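Local coordinates for acetylxylan esterase A (Aspergillus awamori, PDB 5X6S), which removes acetyl side groups from the backbone of acetylated xylans, acting as a secreted serine esterase in plant biomass breakdown, at residues A[31-36]-A[100-105]; A[49-54]-A[64-69]. All coordinates share one frame; numbering follows the deposited sequence.

Contact 1: residues A[31-36]-A[100-105]; sequences PGIVVA and TWTISK
Ile33 meets Thr102 and Ile103 mainly through one methyl group, its CD1. The contact is apolar. CD1 lies 3.7 Å from Thr102 CG2, a methyl-to-methyl approach at a slant. It lies equally near Ile103 CG1, at 3.7 Å, where the two isoleucine chains run at about a right angle to each other. Ile33 CG1 adds a longer touch of 4.1 Å to Thr102 CG2. The extended end of Ile33 (chi2 166°) carries CD1 away from the strand and up to the helix. All three residues are buried.

Polar groups form no bond between 31-36 and 100-105. With Thr102 OG1 beside the backbone N (chi1 -59°), CG2 is anti to that N and is the branch that faces Ile33. OG1 is bound instead to Met98 O, one turn back in the same helix. A buried hydroxyl is thus satisfied inside the helix, and the methyl serves the packing.

Neighbouring groups complete the layer. Ile65 of the adjacent strand touches both Ile33 and Thr102. In the crystal assembly the helix also meets a second copy of the protein, where Ile103 packs on Thr100 of that chain.

Backbone bonds join Ile33 to Lys112 and Phe114, next to and on strand 113-118. The arrangement is a helix laid on one face of the central beta-sheet, as in the alpha/beta-hydrolase fold.

Contact 2: residues A[49-54]-A[64-69]; sequences GDSPYA and VIYPSS
Tyr53 and Ala54, at the start of helix 53-60, pack on Val64 and Tyr66 of strand 63-68. The helix leads through a short connection into this strand of the alpha/beta-hydrolase sheet. The two segments approach most closely in backbone at Ala54 and Val64, with CA atoms 6.7 Å apart.

The tight part is mostly apolar, and Tyr53, Val64 and Tyr66 are buried. Tyr53 CB sits 4.0 Å from Val64 CG1. The other methyl, Val64 CG2, lies 3.8 Å from Tyr53 O and so packs against the first turn of the helix. Val64 CG1 also lies over one face of the Tyr66 ring, toward its rim. The Tyr53 ring leads away from the strand, and its OH is bound to Asp268 OD2.

The looser part is wet. Here Ser51, Ala54 and the phenol end of Tyr66 gather round one water, and no direct hydrogen bond joins the two segments. Ser51 OG comes to the edge of the Tyr66 ring, near its plane, 4.0 Å from CE1. The hydroxyl of Ser51 lies between its backbone N and carbonyl carbon, the crowded position (chi1 58°), from where it also bonds to Tyr47 O. Tyr48 stacks edge-to-face with Tyr66. Ala54 CB lies 3.7 Å from Tyr66 OH.

The water donates to Ser51 OG at 2.7 Å. It accepts from Ala54 N at 3.1 Å, and Tyr66 OH is hydrogen-bonded to the same water at 2.7 Å.

Contacts 1 and 2 share the central sheet, with centres about 13 Å apart. Strands 33-37 and 63-68 run side by side in parallel. Val34 O and Ile65 N are 2.8 Å apart, and Ala36 N and Ile65 O 2.9 Å, both probable hydrogen bonds. Contact 1 packs helix 91-106 on one face, while contact 2 brings the start of helix 53-60 to the other. Ile65 points to the first side, Val64 and Tyr66 to the second. Neither contact includes Ser119, the probable active-site serine, but Tyr53 comes near its likely nucleophile elbow without touching it. The side chain of Ile103 is about 8 Å from a bound sodium ion. That of Ala54 is about 5 Å from a MES molecule, probably from the crystallisation liquor.

Contact 1: residues A[31-36]-A[100-105]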
ATOM      1  N   PRO A  31     -14.913   4.147   1.681  1.00 18.29           N
ATOM      2  CA  PRO A  31     -14.700   5.021   0.512  1.00 17.93           C
ATOM      3  C   PRO A  31     -13.278   5.005  -0.029  1.00 16.70           C
ATOM      4  O   PRO A  31     -12.338   4.878   0.742  1.00 16.82           O
ATOM      5  CB  PRO A  31     -15.046   6.416   1.071  1.00 17.74           C
ATOM      6  CG  PRO A  31     -14.789   6.321   2.530  1.00 18.51           C
ATOM      7  CD  PRO A  31     -15.080   4.910   2.931  1.00 17.80           C
ATOM      8  N   GLY A  32     -13.142   5.129  -1.335  1.00 16.00           N
ATOM      9  CA  GLY A  32     -11.874   5.409  -1.961  1.00 15.65           C
ATOM     10  C   GLY A  32     -11.473   6.863  -1.756  1.00 14.69           C
ATOM     11  O   GLY A  32     -12.175   7.639  -1.062  1.00 15.74           O
ATOM     12  N   ILE A  33     -10.321   7.229  -2.285  1.00 15.22           N
ATOM     13  CA  ILE A  33      -9.818   8.616  -2.159  1.00 15.38           C
ATOM     14  C   ILE A  33      -9.248   9.043  -3.486  1.00 14.93           C
ATOM     15  O   ILE A  33      -8.522   8.287  -4.134  1.00 16.04           O
ATOM     16  CB  ILE A  33      -8.704   8.781  -1.059  1.00 15.06           C
ATOM     17  CG1 ILE A  33      -9.273   8.570   0.346  1.00 15.77           C
ATOM     18  CG2 ILE A  33      -8.002  10.112  -1.196  1.00 14.67           C
ATOM     19  CD1 ILE A  33      -8.227   8.378   1.416  1.00 17.29           C
ATOM     20  N   VAL A  34      -9.580  10.247  -3.896  1.00 14.44           N
ATOM     21  CA  VAL A  34      -8.946  10.878  -5.063  1.00 14.44           C
ATOM     22  C   VAL A  34      -8.269  12.150  -4.603  1.00 14.88           C
ATOM     23  O   VAL A  34      -8.929  13.032  -4.027  1.00 14.72           O
ATOM     24  CB  VAL A  34      -9.964  11.232  -6.212  1.00 13.90           C
ATOM     25  CG1 VAL A  34      -9.276  12.030  -7.334  1.00 12.72           C
ATOM     26  CG2 VAL A  34     -10.579   9.980  -6.792  1.00 14.77           C
ATOM     27  N   VAL A  35      -6.955  12.262  -4.855  1.00 14.09           N
ATOM     28  CA  VAL A  35      -6.209  13.446  -4.547  1.00 14.20           C
ATOM     29  C   VAL A  35      -6.130  14.240  -5.871  1.00 14.86           C
ATOM     30  O   VAL A  35      -5.617  13.707  -6.878  1.00 14.81           O
ATOM     31  CB  VAL A  35      -4.775  13.157  -3.979  1.00 15.54           C
ATOM     32  CG1 VAL A  35      -4.025  14.430  -3.666  1.00 16.18           C
ATOM     33  CG2 VAL A  35      -4.763  12.213  -2.785  1.00 13.41           C
ATOM     34  N   ALA A  36      -6.652  15.464  -5.870  1.00 13.91           N
ATOM     35  CA  ALA A  36      -6.774  16.287  -7.056  1.00 15.40           C
ATOM     36  C   ALA A  36      -5.949  17.569  -6.862  1.00 15.88           C
ATOM     37  O   ALA A  36      -6.258  18.414  -5.982  1.00 16.04           O
ATOM     38  CB  ALA A  36      -8.254  16.612  -7.345  1.00 15.00           C
ATOM     39  N   THR A 100      -2.962   9.827   4.566  1.00 15.69           N
ATOM     40  CA  THR A 100      -3.020   8.877   5.652  1.00 16.68           C
ATOM     41  C   THR A 100      -4.000   9.328   6.723  1.00 15.97           C
ATOM     42  O   THR A 100      -4.684   8.481   7.317  1.00 16.44           O
ATOM     43  CB  THR A 100      -1.630   8.600   6.242  1.00 17.02           C
ATOM     44  OG1 THR A 100      -1.127   9.809   6.829  1.00 17.38           O
ATOM     45  CG2 THR A 100      -0.664   8.024   5.142  1.00 16.35           C
ATOM     46  N   TRP A 101      -4.103  10.642   6.936  1.00 14.67           N
ATOM     47  CA  TRP A 101      -5.063  11.226   7.893  1.00 15.97           C
ATOM     48  C   TRP A 101      -6.489  10.870   7.458  1.00 16.49           C
ATOM     49  O   TRP A 101      -7.305  10.457   8.287  1.00 16.31           O
ATOM     50  CB  TRP A 101      -4.935  12.744   7.980  1.00 15.79           C
ATOM     51  CG  TRP A 101      -5.844  13.389   8.987  1.00 18.34           C
ATOM     52  CD1 TRP A 101      -5.616  13.569  10.342  1.00 18.64           C
ATOM     53  CD2 TRP A 101      -7.161  13.853   8.744  1.00 17.59           C
ATOM     54  NE1 TRP A 101      -6.696  14.157  10.924  1.00 19.86           N
ATOM     55  CE2 TRP A 101      -7.661  14.355   9.973  1.00 19.98           C
ATOM     56  CE3 TRP A 101      -7.968  13.915   7.607  1.00 18.23           C
ATOM     57  CZ2 TRP A 101      -8.934  14.905  10.082  1.00 20.53           C
ATOM     58  CZ3 TRP A 101      -9.203  14.474   7.711  1.00 20.69           C
ATOM     59  CH2 TRP A 101      -9.693  14.942   8.954  1.00 20.66           C
ATOM     60  N   THR A 102      -6.761  11.010   6.162  1.00 15.30           N
ATOM     61  CA  THR A 102      -8.088  10.789   5.618  1.00 15.79           C
ATOM     62  C   THR A 102      -8.447   9.283   5.675  1.00 16.44           C
ATOM     63  O   THR A 102      -9.606   8.924   6.022  1.00 17.59           O
ATOM     64  CB  THR A 102      -8.175  11.298   4.161  1.00 15.49           C
ATOM     65  OG1 THR A 102      -7.855  12.701   4.132  1.00 15.30           O
ATOM     66  CG2 THR A 102      -9.569  11.066   3.548  1.00 15.23           C
ATOM     67  N   ILE A 103      -7.466   8.421   5.383  1.00 15.93           N
ATOM     68  CA  ILE A 103      -7.688   6.960   5.486  1.00 17.12           C
ATOM     69  C   ILE A 103      -8.198   6.633   6.875  1.00 17.95           C
ATOM     70  O   ILE A 103      -9.272   5.972   7.044  1.00 19.28           O
ATOM     71  CB  ILE A 103      -6.449   6.117   5.151  1.00 16.61           C
ATOM     72  CG1 ILE A 103      -6.140   6.219   3.632  1.00 17.90           C
ATOM     73  CG2 ILE A 103      -6.705   4.642   5.559  1.00 17.82           C
ATOM     74  CD1 ILE A 103      -4.751   5.731   3.234  1.00 18.07           C
ATOM     75  N   SER A 104      -7.463   7.071   7.885  1.00 18.25           N
ATOM     76  CA  SER A 104      -7.884   6.767   9.250  1.00 18.55           C
ATOM     77  C   SER A 104      -9.157   7.477   9.679  1.00 19.30           C
ATOM     78  O   SER A 104     -10.054   6.856  10.276  1.00 20.17           O
ATOM     79  CB  SER A 104      -6.760   7.063  10.225  1.00 20.00           C
ATOM     80  OG  SER A 104      -7.211   6.798  11.535  1.00 20.66           O
ATOM     81  N   LYS A 105      -9.279   8.769   9.399  1.00 18.89           N
ATOM     82  CA  LYS A 105     -10.429   9.522   9.900  1.00 22.00           C
ATOM     83  C   LYS A 105     -11.757   8.992   9.335  1.00 21.81           C
ATOM     84  O   LYS A 105     -12.773   8.907  10.068  1.00 19.71           O
ATOM     85  CB  LYS A 105     -10.293  11.017   9.659  1.00 22.75           C
ATOM     86  CG  LYS A 105     -11.534  11.840  10.023  1.00 28.39           C
ATOM     87  CD  LYS A 105     -11.534  12.304  11.483  1.00 30.77           C
ATOM     88  CE  LYS A 105     -12.763  13.196  11.793  1.00 35.34           C
ATOM     89  NZ  LYS A 105     -12.727  14.512  11.067  1.00 41.21           N
TER

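Contact 2: residues A[49-54]-A[64-69]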
ATOM      1  N   GLY A  49     -13.587  23.670  -7.456  1.00 16.35           N
ATOM      2  CA  GLY A  49     -14.557  24.400  -8.311  1.00 18.03           C
ATOM      3  C   GLY A  49     -14.423  24.179  -9.816  1.00 18.89           C
ATOM      4  O   GLY A  49     -15.354  24.427 -10.548  1.00 19.77           O
ATOM      5  N   ASP A  50     -13.264  23.690 -10.251  1.00 19.36           N
ATOM      6  CA  ASP A  50     -12.866  23.564 -11.658  1.00 20.99           C
ATOM      7  C   ASP A  50     -12.476  22.130 -12.032  1.00 21.43           C
ATOM      8  O   ASP A  50     -11.508  21.928 -12.781  1.00 23.19           O
ATOM      9  CB  ASP A  50     -11.602  24.436 -11.897  1.00 22.97           C
ATOM     10  CG  ASP A  50     -11.316  24.683 -13.394  1.00 28.22           C
ATOM     11  OD1 ASP A  50     -12.229  24.510 -14.234  1.00 29.93           O
ATOM     12  OD2 ASP A  50     -10.149  25.047 -13.708  1.00 32.55           O
ATOM     13  N   SER A  51     -13.146  21.115 -11.474  1.00 18.70           N
ATOM     14  CA  SER A  51     -12.853  19.749 -11.849  1.00 17.62           C
ATOM     15  C   SER A  51     -14.122  18.991 -11.577  1.00 17.96           C
ATOM     16  O   SER A  51     -14.947  19.469 -10.816  1.00 17.32           O
ATOM     17  CB  SER A  51     -11.699  19.182 -11.023  1.00 17.39           C
ATOM     18  OG  SER A  51     -11.956  19.209  -9.622  1.00 16.73           O
ATOM     19  N   PRO A  52     -14.254  17.800 -12.174  1.00 17.64           N
ATOM     20  CA  PRO A  52     -15.482  17.037 -11.988  1.00 17.15           C
ATOM     21  C   PRO A  52     -15.484  16.127 -10.773  1.00 16.40           C
ATOM     22  O   PRO A  52     -16.466  15.412 -10.593  1.00 16.85           O
ATOM     23  CB  PRO A  52     -15.544  16.184 -13.276  1.00 17.13           C
ATOM     24  CG  PRO A  52     -14.091  15.923 -13.613  1.00 16.66           C
ATOM     25  CD  PRO A  52     -13.393  17.231 -13.246  1.00 17.22           C
ATOM     26  N   TYR A  53     -14.423  16.101  -9.957  1.00 15.83           N
ATOM     27  CA  TYR A  53     -14.268  15.027  -8.953  1.00 15.31           C
ATOM     28  C   TYR A  53     -15.298  15.028  -7.841  1.00 15.08           C
ATOM     29  O   TYR A  53     -15.722  13.956  -7.381  1.00 14.87           O
ATOM     30  CB  TYR A  53     -12.822  14.990  -8.361  1.00 14.75           C
ATOM     31  CG  TYR A  53     -11.791  14.830  -9.437  1.00 15.17           C
ATOM     32  CD1 TYR A  53     -11.815  13.728 -10.258  1.00 14.88           C
ATOM     33  CD2 TYR A  53     -10.895  15.869  -9.748  1.00 15.34           C
ATOM     34  CE1 TYR A  53     -10.913  13.587 -11.329  1.00 16.83           C
ATOM     35  CE2 TYR A  53     -10.021  15.752 -10.809  1.00 16.14           C
ATOM     36  CZ  TYR A  53     -10.032  14.609 -11.586  1.00 15.45           C
ATOM     37  OH  TYR A  53      -9.200  14.502 -12.636  1.00 15.54           O
ATOM     38  N   ALA A  54     -15.691  16.204  -7.371  1.00 15.01           N
ATOM     39  CA  ALA A  54     -16.764  16.269  -6.339  1.00 16.01           C
ATOM     40  C   ALA A  54     -18.104  15.775  -6.868  1.00 16.31           C
ATOM     41  O   ALA A  54     -18.812  15.059  -6.166  1.00 16.68           O
ATOM     42  CB  ALA A  54     -16.912  17.703  -5.779  1.00 16.37           C
ATOM     43  N   VAL A  64     -12.641  13.293  -1.866  1.00 13.95           N
ATOM     44  CA  VAL A  64     -11.610  14.041  -2.634  1.00 15.24           C
ATOM     45  C   VAL A  64     -10.754  14.919  -1.764  1.00 14.55           C
ATOM     46  O   VAL A  64     -11.287  15.629  -0.899  1.00 16.33           O
ATOM     47  CB  VAL A  64     -12.217  14.944  -3.775  1.00 16.04           C
ATOM     48  CG1 VAL A  64     -11.100  15.337  -4.792  1.00 16.19           C
ATOM     49  CG2 VAL A  64     -13.394  14.275  -4.457  1.00 17.32           C
ATOM     50  N   ILE A  65      -9.435  14.859  -1.936  1.00 14.23           N
ATOM     51  CA  ILE A  65      -8.497  15.710  -1.194  1.00 13.32           C
ATOM     52  C   ILE A  65      -7.928  16.701  -2.174  1.00 14.21           C
ATOM     53  O   ILE A  65      -7.476  16.304  -3.238  1.00 14.58           O
ATOM     54  CB  ILE A  65      -7.314  14.938  -0.554  1.00 12.89           C
ATOM     55  CG1 ILE A  65      -7.822  13.944   0.496  1.00 12.02           C
ATOM     56  CG2 ILE A  65      -6.306  15.938   0.048  1.00 11.89           C
ATOM     57  CD1 ILE A  65      -6.729  12.932   0.940  1.00 12.03           C
ATOM     58  N   TYR A  66      -7.971  17.989  -1.813  1.00 14.05           N
ATOM     59  CA  TYR A  66      -7.494  19.064  -2.681  1.00 14.48           C
ATOM     60  C   TYR A  66      -6.383  19.771  -1.938  1.00 15.60           C
ATOM     61  O   TYR A  66      -6.663  20.668  -1.117  1.00 16.30           O
ATOM     62  CB  TYR A  66      -8.656  20.062  -3.032  1.00 15.04           C
ATOM     63  CG  TYR A  66      -9.866  19.459  -3.707  1.00 13.66           C
ATOM     64  CD1 TYR A  66      -9.929  19.300  -5.111  1.00 13.11           C
ATOM     65  CD2 TYR A  66     -10.974  19.058  -2.960  1.00 12.75           C
ATOM     66  CE1 TYR A  66     -11.052  18.784  -5.741  1.00 12.94           C
ATOM     67  CE2 TYR A  66     -12.101  18.532  -3.582  1.00 15.17           C
ATOM     68  CZ  TYR A  66     -12.144  18.359  -4.944  1.00 14.26           C
ATOM     69  OH  TYR A  66     -13.271  17.811  -5.499  1.00 14.31           O
ATOM     70  N   PRO A  67      -5.110  19.385  -2.176  1.00 16.57           N
ATOM     71  CA  PRO A  67      -4.009  20.095  -1.508  1.00 16.06           C
ATOM     72  C   PRO A  67      -3.924  21.509  -2.072  1.00 17.33           C
ATOM     73  O   PRO A  67      -4.385  21.735  -3.170  1.00 16.07           O
ATOM     74  CB  PRO A  67      -2.751  19.287  -1.919  1.00 16.78           C
ATOM     75  CG  PRO A  67      -3.289  17.918  -2.322  1.00 17.26           C
ATOM     76  CD  PRO A  67      -4.600  18.297  -3.027  1.00 16.30           C
ATOM     77  N   SER A  68      -3.379  22.443  -1.276  1.00 18.02           N
ATOM     78  CA  SER A  68      -3.356  23.857  -1.666  1.00 18.14           C
ATOM     79  C   SER A  68      -1.965  24.439  -1.460  1.00 17.30           C
ATOM     80  O   SER A  68      -1.457  24.485  -0.351  1.00 18.20           O
ATOM     81  CB  SER A  68      -4.367  24.643  -0.860  1.00 18.55           C
ATOM     82  OG  SER A  68      -4.823  25.699  -1.622  1.00 18.45           O
ATOM     83  N   SER A  69      -1.356  24.891  -2.534  1.00 18.34           N
ATOM     84  CA  SER A  69       0.024  25.358  -2.492  1.00 19.13           C
ATOM     85  C   SER A  69       0.182  26.519  -1.516  1.00 19.61           C
ATOM     86  O   SER A  69      -0.677  27.415  -1.472  1.00 18.56           O
ATOM     87  CB  SER A  69       0.518  25.795  -3.852  1.00 20.14           C
ATOM     88  OG  SER A  69       1.832  26.307  -3.731  1.00 20.18           O
TER
HETATM   89  O   HOH W   1     -14.027  18.760  -7.949  1.00 15.21           O